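Local atomic coordinates of periplasmic binding protein (PDB entry 4OVK), a protein that probably binds a solute on the outer side of the cytoplasmic membrane and hands it to an ABC transporter. Residues Glu224-Met227 and Thr228-Pro231; Asp240-Arg243 and Pro244-Tyr248; Gln152-Ala155 and Leu156-Tyr159; Asn282-Thr285 and Pro286-Met289. One frame throughout, in Å; residues are numbered along the deposited sequence.

Interaction 1 of 4, residues Glu224-Met227 and Thr228-Pro231; sequences EEIM and TWDP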
ATOM      1  N   GLU A 224      15.355  10.047 -23.183  1.00 34.69           N
ATOM      2  CA  GLU A 224      15.547   9.352 -24.455  1.00 39.65           C
ATOM      3  C   GLU A 224      15.080   7.887 -24.392  1.00 37.40           C
ATOM      4  O   GLU A 224      14.420   7.408 -25.321  1.00 40.58           O
ATOM      5  CB  GLU A 224      17.009   9.450 -24.909  1.00 48.24           C
ATOM      6  CG  GLU A 224      17.256   8.935 -26.317  1.00 58.87           C
ATOM      7  CD  GLU A 224      17.911   7.564 -26.341  1.00 71.66           C
ATOM      8  OE1 GLU A 224      19.157   7.497 -26.244  1.00 81.87           O
ATOM      9  OE2 GLU A 224      17.182   6.555 -26.475  1.00 73.64           O
ATOM     10  N   GLU A 225      15.399   7.193 -23.298  1.00 37.85           N
ATOM     11  CA  GLU A 225      14.923   5.814 -23.083  1.00 35.92           C
ATOM     12  C   GLU A 225      13.395   5.741 -23.109  1.00 32.74           C
ATOM     13  O   GLU A 225      12.815   4.857 -23.746  1.00 36.46           O
ATOM     14  CB  GLU A 225      15.423   5.257 -21.740  1.00 39.08           C
ATOM     15  CG  GLU A 225      16.867   4.788 -21.738  1.00 43.77           C
ATOM     16  CD  GLU A 225      17.386   4.495 -20.339  1.00 48.10           C
ATOM     17  OE1 GLU A 225      17.368   3.310 -19.945  1.00 52.26           O
ATOM     18  OE2 GLU A 225      17.799   5.444 -19.632  1.00 48.60           O
ATOM     19  N   ILE A 226      12.753   6.673 -22.410  1.00 27.63           N
ATOM     20  CA  ILE A 226      11.293   6.707 -22.324  1.00 29.34           C
ATOM     21  C   ILE A 226      10.665   6.991 -23.698  1.00 32.60           C
ATOM     22  O   ILE A 226       9.645   6.390 -24.053  1.00 28.02           O
ATOM     23  CB  ILE A 226      10.813   7.714 -21.242  1.00 30.05           C
ATOM     24  CG1 ILE A 226      11.240   7.227 -19.842  1.00 31.40           C
ATOM     25  CG2 ILE A 226       9.299   7.912 -21.296  1.00 29.21           C
ATOM     26  CD1 ILE A 226      11.036   8.243 -18.741  1.00 32.14           C
HETATM   27  N   MSE A 227      11.283   7.882 -24.471  1.00 34.67           N
HETATM   28  CA  MSE A 227      10.814   8.179 -25.828  1.00 38.86           C
HETATM   29  C   MSE A 227      10.892   6.930 -26.680  1.00 40.61           C
HETATM   30  O   MSE A 227       9.968   6.629 -27.439  1.00 37.86           O
HETATM   31  CB  MSE A 227      11.612   9.338 -26.429  1.00 43.13           C
HETATM   32  CG  MSE A 227      11.272  10.658 -25.735  1.00 46.67           C
HETATM   33 SE   MSE A 227      12.499  12.096 -26.309  1.00 62.49          SE
HETATM   34  CE  MSE A 227      11.815  12.337 -28.145  1.00 58.44           C
ATOM     35  N   THR A 228      11.977   6.177 -26.532  1.00 37.93           N
ATOM     36  CA  THR A 228      12.160   4.920 -27.261  1.00 37.66           C
ATOM     37  C   THR A 228      11.097   3.872 -26.889  1.00 33.31           C
ATOM     38  O   THR A 228      10.491   3.253 -27.779  1.00 31.42           O
ATOM     39  CB  THR A 228      13.580   4.363 -27.015  1.00 38.38           C
ATOM     40  OG1 THR A 228      14.540   5.298 -27.518  1.00 40.95           O
ATOM     41  CG2 THR A 228      13.789   3.019 -27.698  1.00 40.69           C
ATOM     42  N   TRP A 229      10.865   3.685 -25.588  1.00 32.60           N
ATOM     43  CA  TRP A 229       9.835   2.750 -25.113  1.00 31.72           C
ATOM     44  C   TRP A 229       8.473   3.140 -25.676  1.00 29.31           C
ATOM     45  O   TRP A 229       7.729   2.286 -26.153  1.00 30.80           O
ATOM     46  CB  TRP A 229       9.756   2.717 -23.577  1.00 31.16           C
ATOM     47  CG  TRP A 229      11.003   2.238 -22.882  1.00 32.23           C
ATOM     48  CD1 TRP A 229      11.981   1.442 -23.399  1.00 34.40           C
ATOM     49  CD2 TRP A 229      11.386   2.516 -21.530  1.00 31.48           C
ATOM     50  NE1 TRP A 229      12.962   1.220 -22.460  1.00 35.72           N
ATOM     51  CE2 TRP A 229      12.618   1.861 -21.301  1.00 33.81           C
ATOM     52  CE3 TRP A 229      10.810   3.254 -20.490  1.00 29.28           C
ATOM     53  CZ2 TRP A 229      13.283   1.929 -20.078  1.00 36.16           C
ATOM     54  CZ3 TRP A 229      11.469   3.316 -19.270  1.00 32.24           C
ATOM     55  CH2 TRP A 229      12.693   2.657 -19.076  1.00 34.70           C
ATOM     56  N   ASP A 230       8.165   4.437 -25.616  1.00 28.00           N
ATOM     57  CA  ASP A 230       6.892   4.980 -26.108  1.00 28.39           C
ATOM     58  C   ASP A 230       5.682   4.260 -25.479  1.00 26.43           C
ATOM     59  O   ASP A 230       4.892   3.613 -26.178  1.00 28.98           O
ATOM     60  CB  ASP A 230       6.841   4.917 -27.647  1.00 29.89           C
ATOM     61  CG  ASP A 230       5.852   5.905 -28.246  1.00 31.73           C
ATOM     62  OD1 ASP A 230       5.299   6.740 -27.498  1.00 29.84           O
ATOM     63  OD2 ASP A 230       5.637   5.870 -29.478  1.00 40.75           O
ATOM     64  N   PRO A 231       5.538   4.366 -24.149  1.00 21.68           N
ATOM     65  CA  PRO A 231       4.460   3.646 -23.483  1.00 19.00           C
ATOM     66  C   PRO A 231       3.072   4.107 -23.932  1.00 19.35           C
ATOM     67  O   PRO A 231       2.883   5.284 -24.300  1.00 19.76           O
ATOM     68  CB  PRO A 231       4.700   3.944 -21.995  1.00 19.02           C
ATOM     69  CG  PRO A 231       5.458   5.218 -21.980  1.00 20.90           C
ATOM     70  CD  PRO A 231       6.319   5.185 -23.201  1.00 22.98           C
TER
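W229 lies against I226 and the carbonyl of E225 at the C-terminal end of the short helix 223-229. This helix packs on strand 180-184 of a parallel sheet. Three backbone donors are served by regular helical bonds. T228 N reaches E224 O at 3.0 Å, W229 N reaches E225 O at 2.9 Å, and D230 N closes the helix on I226 O at 2.9 Å. D230 then leaves helical geometry with a positive phi of 54°. Its OD1 accepts from K261 N, and W229 O accepts from K180 NZ.

T228 OG1 lies between two oxygens of one residue, 3.0 Å from E224 O and 3.1 Å from E224 OE2. The E224 chain bends at chi2 (-104°), which brings its carboxylate alongside T228. E225 OE2 is occupied by S222 N.

The W229 ring swings back over the preceding turn because CG sits beside the backbone N (chi1 -63°). L182 touches I226, W229 and P231, and A211 and T214 also meet the indole. With alanine in place of the indole, a gap would probably open beside I226 and L182, and the E225 carbonyl would lose its cover. In the deposited ring, E225 O stands 3.3 Å over one face of W229, nearer its border than its middle, while W229 CZ3 meets I226 CG1 at 4.0 Å.

Interaction 2 of 4, residues Asp240-Arg243 and Pro244-Tyr248; sequences DSIR and PDDIY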
ATOM      1  N   ASP A 240       5.007  11.453  -4.986  1.00 21.71           N
ATOM      2  CA  ASP A 240       5.344  12.755  -5.527  1.00 20.65           C
ATOM      3  C   ASP A 240       4.051  13.466  -5.897  1.00 17.78           C
ATOM      4  O   ASP A 240       3.030  12.811  -6.135  1.00 19.60           O
ATOM      5  CB  ASP A 240       6.186  12.533  -6.790  1.00 22.64           C
ATOM      6  CG  ASP A 240       6.752  13.803  -7.341  1.00 22.82           C
ATOM      7  OD1 ASP A 240       7.827  14.218  -6.876  1.00 26.73           O
ATOM      8  OD2 ASP A 240       6.112  14.399  -8.235  1.00 26.41           O
ATOM      9  N   SER A 241       4.094  14.794  -5.987  1.00 17.88           N
ATOM     10  CA  SER A 241       2.902  15.578  -6.346  1.00 17.98           C
ATOM     11  C   SER A 241       2.507  15.491  -7.821  1.00 17.65           C
ATOM     12  O   SER A 241       1.473  16.020  -8.190  1.00 18.12           O
ATOM     13  CB  SER A 241       3.122  17.061  -6.013  1.00 22.07           C
ATOM     14  OG  SER A 241       3.980  17.688  -6.982  1.00 23.55           O
ATOM     15  N   ILE A 242       3.321  14.855  -8.663  1.00 15.99           N
ATOM     16  CA  ILE A 242       3.087  14.860 -10.105  1.00 15.95           C
ATOM     17  C   ILE A 242       1.665  14.395 -10.458  1.00 14.65           C
ATOM     18  O   ILE A 242       1.149  13.420  -9.907  1.00 14.00           O
ATOM     19  CB  ILE A 242       4.168  14.053 -10.853  1.00 16.24           C
ATOM     20  CG1 ILE A 242       4.062  14.252 -12.371  1.00 18.93           C
ATOM     21  CG2 ILE A 242       4.102  12.579 -10.480  1.00 17.39           C
ATOM     22  CD1 ILE A 242       5.190  13.591 -13.135  1.00 21.46           C
ATOM     23  N   ARG A 243       1.020  15.136 -11.349  1.00 14.15           N
ATOM     24  CA  ARG A 243      -0.329  14.821 -11.797  1.00 15.65           C
ATOM     25  C   ARG A 243      -0.383  14.832 -13.313  1.00 15.14           C
ATOM     26  O   ARG A 243       0.533  15.327 -13.939  1.00 15.00           O
ATOM     27  CB  ARG A 243      -1.312  15.827 -11.212  1.00 18.27           C
ATOM     28  CG  ARG A 243      -1.603  15.503  -9.770  1.00 18.83           C
ATOM     29  CD  ARG A 243      -2.551  16.476  -9.135  1.00 22.28           C
ATOM     30  NE  ARG A 243      -2.865  16.021  -7.792  1.00 22.86           N
ATOM     31  CZ  ARG A 243      -3.746  16.601  -6.996  1.00 28.91           C
ATOM     32  NH1 ARG A 243      -4.412  17.662  -7.413  1.00 34.65           N
ATOM     33  NH2 ARG A 243      -3.973  16.107  -5.786  1.00 34.77           N
ATOM     34  N   PRO A 244      -1.451  14.270 -13.910  1.00 15.35           N
ATOM     35  CA  PRO A 244      -1.465  14.156 -15.376  1.00 15.26           C
ATOM     36  C   PRO A 244      -1.282  15.471 -16.163  1.00 16.47           C
ATOM     37  O   PRO A 244      -0.568  15.491 -17.164  1.00 17.03           O
ATOM     38  CB  PRO A 244      -2.834  13.537 -15.654  1.00 14.60           C
ATOM     39  CG  PRO A 244      -3.128  12.739 -14.418  1.00 15.27           C
ATOM     40  CD  PRO A 244      -2.625  13.616 -13.308  1.00 15.51           C
ATOM     41  N   ASP A 245      -1.918  16.548 -15.727  0.70 17.33           N
ATOM     42  CA  ASP A 245      -1.779  17.826 -16.422  0.70 18.58           C
ATOM     43  C   ASP A 245      -0.331  18.357 -16.422  0.70 18.41           C
ATOM     44  O   ASP A 245       0.037  19.130 -17.309  0.70 19.42           O
ATOM     45  CB  ASP A 245      -2.766  18.866 -15.871  0.70 21.83           C
ATOM     46  CG  ASP A 245      -4.192  18.674 -16.398  0.70 26.73           C
ATOM     47  OD1 ASP A 245      -4.413  17.857 -17.323  0.70 33.80           O
ATOM     48  OD2 ASP A 245      -5.107  19.355 -15.883  0.70 33.36           O
ATOM     49  N   ASP A 246       0.497  17.916 -15.471  1.00 17.41           N
ATOM     50  CA  ASP A 246       1.941  18.264 -15.486  1.00 18.18           C
ATOM     51  C   ASP A 246       2.671  17.684 -16.704  1.00 19.45           C
ATOM     52  O   ASP A 246       3.596  18.301 -17.257  1.00 21.14           O
ATOM     53  CB  ASP A 246       2.627  17.772 -14.208  1.00 19.77           C
ATOM     54  CG  ASP A 246       2.023  18.385 -12.938  1.00 20.12           C
ATOM     55  OD1 ASP A 246       1.473  19.520 -13.017  1.00 21.36           O
ATOM     56  OD2 ASP A 246       2.095  17.732 -11.864  1.00 20.41           O
ATOM     57  N   ILE A 247       2.248  16.494 -17.111  1.00 17.63           N
ATOM     58  CA  ILE A 247       2.778  15.836 -18.297  1.00 20.70           C
ATOM     59  C   ILE A 247       2.125  16.424 -19.557  1.00 19.91           C
ATOM     60  O   ILE A 247       2.813  16.782 -20.504  1.00 24.29           O
ATOM     61  CB  ILE A 247       2.517  14.309 -18.248  1.00 21.38           C
ATOM     62  CG1 ILE A 247       3.244  13.631 -17.077  1.00 23.21           C
ATOM     63  CG2 ILE A 247       2.884  13.647 -19.568  1.00 22.02           C
ATOM     64  CD1 ILE A 247       4.753  13.666 -17.118  1.00 25.92           C
ATOM     65  N   TYR A 248       0.794  16.519 -19.568  1.00 21.44           N
ATOM     66  CA  TYR A 248       0.075  17.033 -20.742  1.00 21.77           C
ATOM     67  C   TYR A 248       0.519  18.445 -21.145  1.00 21.18           C
ATOM     68  O   TYR A 248       0.596  18.763 -22.336  1.00 24.27           O
ATOM     69  CB  TYR A 248      -1.446  17.033 -20.497  1.00 20.97           C
ATOM     70  CG  TYR A 248      -2.071  15.659 -20.301  1.00 20.25           C
ATOM     71  CD1 TYR A 248      -1.680  14.567 -21.076  1.00 20.48           C
ATOM     72  CD2 TYR A 248      -3.074  15.461 -19.359  1.00 19.81           C
ATOM     73  CE1 TYR A 248      -2.257  13.319 -20.896  1.00 22.17           C
ATOM     74  CE2 TYR A 248      -3.663  14.216 -19.172  1.00 20.66           C
ATOM     75  CZ  TYR A 248      -3.252  13.149 -19.939  1.00 20.46           C
ATOM     76  OH  TYR A 248      -3.849  11.920 -19.782  1.00 18.78           O
TER
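D246 and R243 bind each other twice where the loop 240-243 runs into helix 244-248. This pair is the tight part of the contact. R243 N donates to D246 OD2 at 2.9 Å, coming from above the carboxylate plane. In return D246 N donates to R243 O at 3.0 Å. This second bond is more bent, with an N-H...O angle of 136°. The D246 side chain folds back toward R243 with CG beside its own backbone N (chi1 -60°).

The buried side is apolar. I242 CD1 meets I247 CD1 at 4.0 Å, and L252 touches both isoleucines. I242 and P244 also rest on L236 of strand 233-236, and I335 also touches P244.

The other side is looser and more exposed. The R243 chain is extended and leads away from the helix. Its NE is 6.6 Å from D246 OD2, too far for a salt bridge. D246 OD1 pairs with K251 instead, and S241 OG accepts from K187. Without the carboxylate, as in an alanine, R243 N would probably lack its side-chain acceptor and K251 its charged mate.

Further back, D240 OD2 also pairs with K187. The 2.9 Å bond from I242 N to D240 OD2 makes an Asx turn, set in the strand-to-helix connection that follows strand 233-236 of the parallel sheet.

Interaction 3 of 4, residues Gln152-Ala155 and Leu156-Tyr159; sequences QAEA and LISY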
ATOM      1  N   GLN A 152     -11.957 -11.284  11.571  1.00 18.01           N
ATOM      2  CA  GLN A 152     -11.672 -10.161  10.679  1.00 17.30           C
ATOM      3  C   GLN A 152     -10.363 -10.412   9.927  1.00 15.68           C
ATOM      4  O   GLN A 152     -10.288 -10.167   8.735  1.00 14.34           O
ATOM      5  CB  GLN A 152     -11.629  -8.811  11.409  1.00 17.38           C
ATOM      6  CG  GLN A 152     -11.351  -7.625  10.474  1.00 18.87           C
ATOM      7  CD  GLN A 152     -12.481  -6.615  10.347  1.00 18.48           C
ATOM      8  OE1 GLN A 152     -13.652  -6.973  10.278  1.00 23.95           O
ATOM      9  NE2 GLN A 152     -12.119  -5.333  10.279  1.00 16.44           N
ATOM     10  N   ALA A 153      -9.351 -10.934  10.615  1.00 15.81           N
ATOM     11  CA  ALA A 153      -8.069 -11.218   9.973  1.00 15.93           C
ATOM     12  C   ALA A 153      -8.253 -12.243   8.860  1.00 17.26           C
ATOM     13  O   ALA A 153      -7.808 -12.022   7.720  1.00 15.94           O
ATOM     14  CB  ALA A 153      -7.039 -11.692  11.005  1.00 14.45           C
ATOM     15  N   GLU A 154      -8.941 -13.344   9.160  1.00 17.12           N
ATOM     16  CA  GLU A 154      -9.188 -14.352   8.116  1.00 18.74           C
ATOM     17  C   GLU A 154     -10.091 -13.821   6.995  1.00 17.70           C
ATOM     18  O   GLU A 154      -9.907 -14.203   5.849  1.00 17.85           O
ATOM     19  CB  GLU A 154      -9.730 -15.659   8.695  1.00 22.49           C
ATOM     20  CG  GLU A 154      -8.732 -16.429   9.565  1.00 23.31           C
ATOM     21  CD  GLU A 154      -7.399 -16.771   8.885  1.00 25.21           C
ATOM     22  OE1 GLU A 154      -7.345 -16.947   7.645  1.00 26.58           O
ATOM     23  OE2 GLU A 154      -6.387 -16.887   9.611  1.00 27.86           O
ATOM     24  N   ALA A 155     -11.048 -12.947   7.306  1.00 16.13           N
ATOM     25  CA  ALA A 155     -11.876 -12.348   6.249  1.00 15.14           C
ATOM     26  C   ALA A 155     -11.026 -11.497   5.295  1.00 14.64           C
ATOM     27  O   ALA A 155     -11.218 -11.534   4.088  1.00 14.96           O
ATOM     28  CB  ALA A 155     -13.015 -11.541   6.840  1.00 17.20           C
ATOM     29  N   LEU A 156     -10.065 -10.756   5.844  1.00 13.79           N
ATOM     30  CA  LEU A 156      -9.134  -9.963   5.031  1.00 13.26           C
ATOM     31  C   LEU A 156      -8.233 -10.874   4.195  1.00 13.55           C
ATOM     32  O   LEU A 156      -8.001 -10.621   3.030  1.00 14.05           O
ATOM     33  CB  LEU A 156      -8.270  -9.049   5.916  1.00 13.35           C
ATOM     34  CG  LEU A 156      -8.971  -7.825   6.490  1.00 13.79           C
ATOM     35  CD1 LEU A 156      -8.179  -7.212   7.641  1.00 14.41           C
ATOM     36  CD2 LEU A 156      -9.249  -6.778   5.406  1.00 14.61           C
ATOM     37  N   ILE A 157      -7.739 -11.951   4.789  1.00 14.17           N
ATOM     38  CA  ILE A 157      -6.854 -12.854   4.069  1.00 15.67           C
ATOM     39  C   ILE A 157      -7.614 -13.557   2.950  1.00 16.94           C
ATOM     40  O   ILE A 157      -7.090 -13.682   1.837  1.00 18.65           O
ATOM     41  CB  ILE A 157      -6.202 -13.874   5.013  1.00 16.80           C
ATOM     42  CG1 ILE A 157      -5.229 -13.150   5.955  1.00 16.48           C
ATOM     43  CG2 ILE A 157      -5.454 -14.942   4.222  1.00 18.32           C
ATOM     44  CD1 ILE A 157      -4.928 -13.932   7.218  1.00 17.61           C
ATOM     45  N   SER A 158      -8.843 -13.994   3.243  1.00 17.97           N
ATOM     46  CA  SER A 158      -9.709 -14.626   2.232  1.00 18.22           C
ATOM     47  C   SER A 158     -10.010 -13.679   1.077  1.00 17.88           C
ATOM     48  O   SER A 158     -10.042 -14.093  -0.077  1.00 19.33           O
ATOM     49  CB  SER A 158     -11.021 -15.099   2.848  1.00 21.96           C
ATOM     50  OG  SER A 158     -10.804 -16.204   3.717  1.00 24.89           O
ATOM     51  N   TYR A 159     -10.226 -12.412   1.402  1.00 17.78           N
ATOM     52  CA  TYR A 159     -10.461 -11.384   0.397  1.00 16.97           C
ATOM     53  C   TYR A 159      -9.255 -11.289  -0.543  1.00 16.93           C
ATOM     54  O   TYR A 159      -9.414 -11.292  -1.757  1.00 16.81           O
ATOM     55  CB  TYR A 159     -10.760 -10.041   1.070  1.00 17.84           C
ATOM     56  CG  TYR A 159     -11.238  -8.954   0.134  1.00 18.15           C
ATOM     57  CD1 TYR A 159     -12.591  -8.829  -0.205  1.00 21.30           C
ATOM     58  CD2 TYR A 159     -10.348  -8.051  -0.402  1.00 18.58           C
ATOM     59  CE1 TYR A 159     -13.024  -7.821  -1.066  1.00 22.69           C
ATOM     60  CE2 TYR A 159     -10.763  -7.051  -1.254  1.00 21.70           C
ATOM     61  CZ  TYR A 159     -12.096  -6.948  -1.600  1.00 19.70           C
ATOM     62  OH  TYR A 159     -12.464  -5.933  -2.438  1.00 26.82           O
TER
HETATM   63  O   HOH W   1      -8.702 -17.132   5.489  1.00 28.09           O
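E154 meets I157 and S158 one helical turn on, near the start of the long helix 150-170. I157 CD1 lies close to the E154 carboxylate, 3.9 Å from OE1. A water joins the same OE1 to S158. It donates to E154 OE1 at 2.6 Å and accepts from S158 OG at 2.9 Å. The E154 chain bends at chi2 (-56°), which folds the carboxylate over toward I157.

Backbone bonds span the same turn. S158 N reaches E154 O at 2.8 Å, and I157 N reaches A153 O at 2.9 Å.

The next shell positions E154 and packs the apolar residues. R141 NE of helix 133-147 forms a salt bridge with E154 OE2. I140 packs on A153 and I157. On the side facing helix 306-318, L156 touches F313 and F317, and the Y159 ring meets F313 edge-to-face. Q152 NE2 donates to A47 O and F317 O, linking this turn to two other parts of the chain.

Both carboxylate oxygens of E154 accept bonds, OE1 from the water and OE2 from R141. This pairing is likely to favour the ionised carboxylate, even with the methyl group of I157 beside it.

Interaction 4 of 4, residues Asn282-Thr285 and Pro286-Met289; sequences NVET and PLMM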
ATOM      1  N   ASN A 282      -0.258  -3.577   0.477  1.00 26.60           N
ATOM      2  CA  ASN A 282      -1.085  -3.057   1.575  1.00 23.95           C
ATOM      3  C   ASN A 282      -2.439  -3.801   1.642  1.00 17.03           C
ATOM      4  O   ASN A 282      -2.727  -4.667   0.824  1.00 16.20           O
ATOM      5  CB  ASN A 282      -1.309  -1.547   1.394  1.00 25.29           C
ATOM      6  CG  ASN A 282      -2.297  -1.232   0.311  1.00 31.16           C
ATOM      7  OD1 ASN A 282      -3.476  -1.044   0.593  1.00 36.01           O
ATOM      8  ND2 ASN A 282      -1.831  -1.188  -0.948  1.00 32.20           N
ATOM      9  N   VAL A 283      -3.272  -3.454   2.611  1.00 15.53           N
ATOM     10  CA  VAL A 283      -4.513  -4.184   2.864  1.00 17.85           C
ATOM     11  C   VAL A 283      -5.550  -4.008   1.713  1.00 15.68           C
ATOM     12  O   VAL A 283      -6.380  -4.874   1.450  1.00 15.82           O
ATOM     13  CB  VAL A 283      -5.070  -3.795   4.259  1.00 22.81           C
ATOM     14  CG1 VAL A 283      -5.957  -2.559   4.201  1.00 23.96           C
ATOM     15  CG2 VAL A 283      -5.801  -4.956   4.879  1.00 25.79           C
ATOM     16  N   GLU A 284      -5.445  -2.904   1.000  1.00 13.71           N
ATOM     17  CA  GLU A 284      -6.337  -2.582  -0.115  1.00 12.59           C
ATOM     18  C   GLU A 284      -5.761  -2.956  -1.508  1.00 12.28           C
ATOM     19  O   GLU A 284      -6.348  -2.623  -2.536  1.00 14.05           O
ATOM     20  CB  GLU A 284      -6.687  -1.102  -0.044  1.00 11.92           C
ATOM     21  CG  GLU A 284      -7.415  -0.748   1.249  1.00 12.59           C
ATOM     22  CD  GLU A 284      -7.631   0.733   1.476  1.00 12.57           C
ATOM     23  OE1 GLU A 284      -6.941   1.565   0.860  1.00 16.87           O
ATOM     24  OE2 GLU A 284      -8.466   1.067   2.331  1.00 12.51           O
ATOM     25  N   THR A 285      -4.640  -3.662  -1.550  1.00 13.26           N
ATOM     26  CA  THR A 285      -4.031  -4.060  -2.830  1.00 13.04           C
ATOM     27  C   THR A 285      -5.005  -4.700  -3.842  1.00 13.00           C
ATOM     28  O   THR A 285      -4.925  -4.380  -5.033  1.00 13.70           O
ATOM     29  CB  THR A 285      -2.796  -4.952  -2.628  1.00 16.62           C
ATOM     30  OG1 THR A 285      -1.765  -4.187  -1.993  1.00 17.27           O
ATOM     31  CG2 THR A 285      -2.268  -5.485  -3.961  1.00 18.32           C
ATOM     32  N   PRO A 286      -5.923  -5.567  -3.393  1.00 12.97           N
ATOM     33  CA  PRO A 286      -6.879  -6.102  -4.379  1.00 13.33           C
ATOM     34  C   PRO A 286      -7.696  -5.031  -5.123  1.00 13.03           C
ATOM     35  O   PRO A 286      -8.081  -5.244  -6.285  1.00 12.59           O
ATOM     36  CB  PRO A 286      -7.796  -6.989  -3.529  1.00 14.26           C
ATOM     37  CG  PRO A 286      -6.939  -7.434  -2.420  1.00 16.02           C
ATOM     38  CD  PRO A 286      -6.055  -6.257  -2.089  1.00 14.23           C
ATOM     39  N   LEU A 287      -7.964  -3.905  -4.466  1.00 11.74           N
ATOM     40  CA  LEU A 287      -8.681  -2.798  -5.108  1.00 11.51           C
ATOM     41  C   LEU A 287      -7.795  -2.096  -6.147  1.00 11.71           C
ATOM     42  O   LEU A 287      -8.254  -1.709  -7.232  1.00 13.42           O
ATOM     43  CB  LEU A 287      -9.201  -1.808  -4.062  1.00 10.34           C
ATOM     44  CG  LEU A 287     -10.211  -2.431  -3.095  1.00 12.12           C
ATOM     45  CD1 LEU A 287     -10.387  -1.556  -1.880  1.00 13.92           C
ATOM     46  CD2 LEU A 287     -11.570  -2.713  -3.761  1.00 13.10           C
HETATM   47  N   MSE A 288      -6.511  -1.970  -5.835  1.00 11.63           N
HETATM   48  CA  MSE A 288      -5.545  -1.438  -6.791  1.00 10.96           C
HETATM   49  C   MSE A 288      -5.459  -2.321  -8.018  1.00 10.87           C
HETATM   50  O   MSE A 288      -5.408  -1.822  -9.135  1.00 13.77           O
HETATM   51  CB  MSE A 288      -4.188  -1.311  -6.124  1.00 12.39           C
HETATM   52  CG  MSE A 288      -3.082  -0.924  -7.096  1.00 13.06           C
HETATM   53 SE   MSE A 288      -3.438   0.786  -8.011  1.00 16.72          SE
HETATM   54  CE  MSE A 288      -1.563   1.312  -8.272  1.00 19.55           C
HETATM   55  N   MSE A 289      -5.467  -3.637  -7.828  1.00 12.39           N
HETATM   56  CA  MSE A 289      -5.388  -4.576  -8.954  1.00 13.19           C
HETATM   57  C   MSE A 289      -6.609  -4.435  -9.850  1.00 13.47           C
HETATM   58  O   MSE A 289      -6.520  -4.466 -11.090  1.00 13.24           O
HETATM   59  CB  MSE A 289      -5.277  -6.005  -8.428  1.00 16.84           C
HETATM   60  CG  MSE A 289      -3.977  -6.188  -7.687  1.00 24.29           C
HETATM   61 SE   MSE A 289      -2.546  -6.498  -8.980  0.75 39.72          SE
HETATM   62  CE  MSE A 289      -1.951  -8.089  -7.980  1.00 46.81           C
TER
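T285 and M289 run alongside each other on the first turn of helix 285-296. From CB the T285 side chain forks. The methyl CG2 reaches M289 CG at 4.2 Å. The hydroxyl OG1, beside its own backbone N (chi1 -66°), turns back to the loop and accepts from N282 N at 3.0 Å. L133 of helix 133-147 also touches this threonine.

The loop itself is a type I beta turn from N282 to T285. N282 OD1 accepts from E284 N at 2.7 Å, which makes an Asx turn. The donor stands well above the carbonyl plane of the asparagine amide. N282 ND2 donates to A280 O.

E284 holds the N-cap position. L287 N binds E284 O at 2.8 Å, and M288 N makes only a weak bond to the same E284 O at 3.4 Å. The next regular bond runs from M289 N to T285 O at 2.9 Å.

The E284 carboxylate leads away from the helix and is buried. I275 N and W278 NE1 donate to its OE1. Y318 OH is hydrogen-bonded to OE2, and Y314 OH is weakly so. If the group is ionised, these uncharged partners would probably spread its charge and make up for lost water.

Interactions 3 and 4 touch. Y159 OH meets L287 CD2 at 3.6 Å, Y159 CE2 meets P286 CB at 3.7 Å, and L156 CD2 meets V283 CG2 at 3.9 Å. A triethylene glycol, probably a crystallisation additive, lies about 4 Å from the Y159 side chain and about 5 Å from that of P286. It does not establish a solute site. Interactions 1 and 2 touch neighbouring strands 180-184 and 233-236 of one parallel sheet. Their centres are about 18 Å apart, but I226 and I247 both pack on W257. Interactions 1 and 3 lie about 41 Å apart between centres, across the centre of the chain. Interaction 4 is nearest that centre, about 7 Å away.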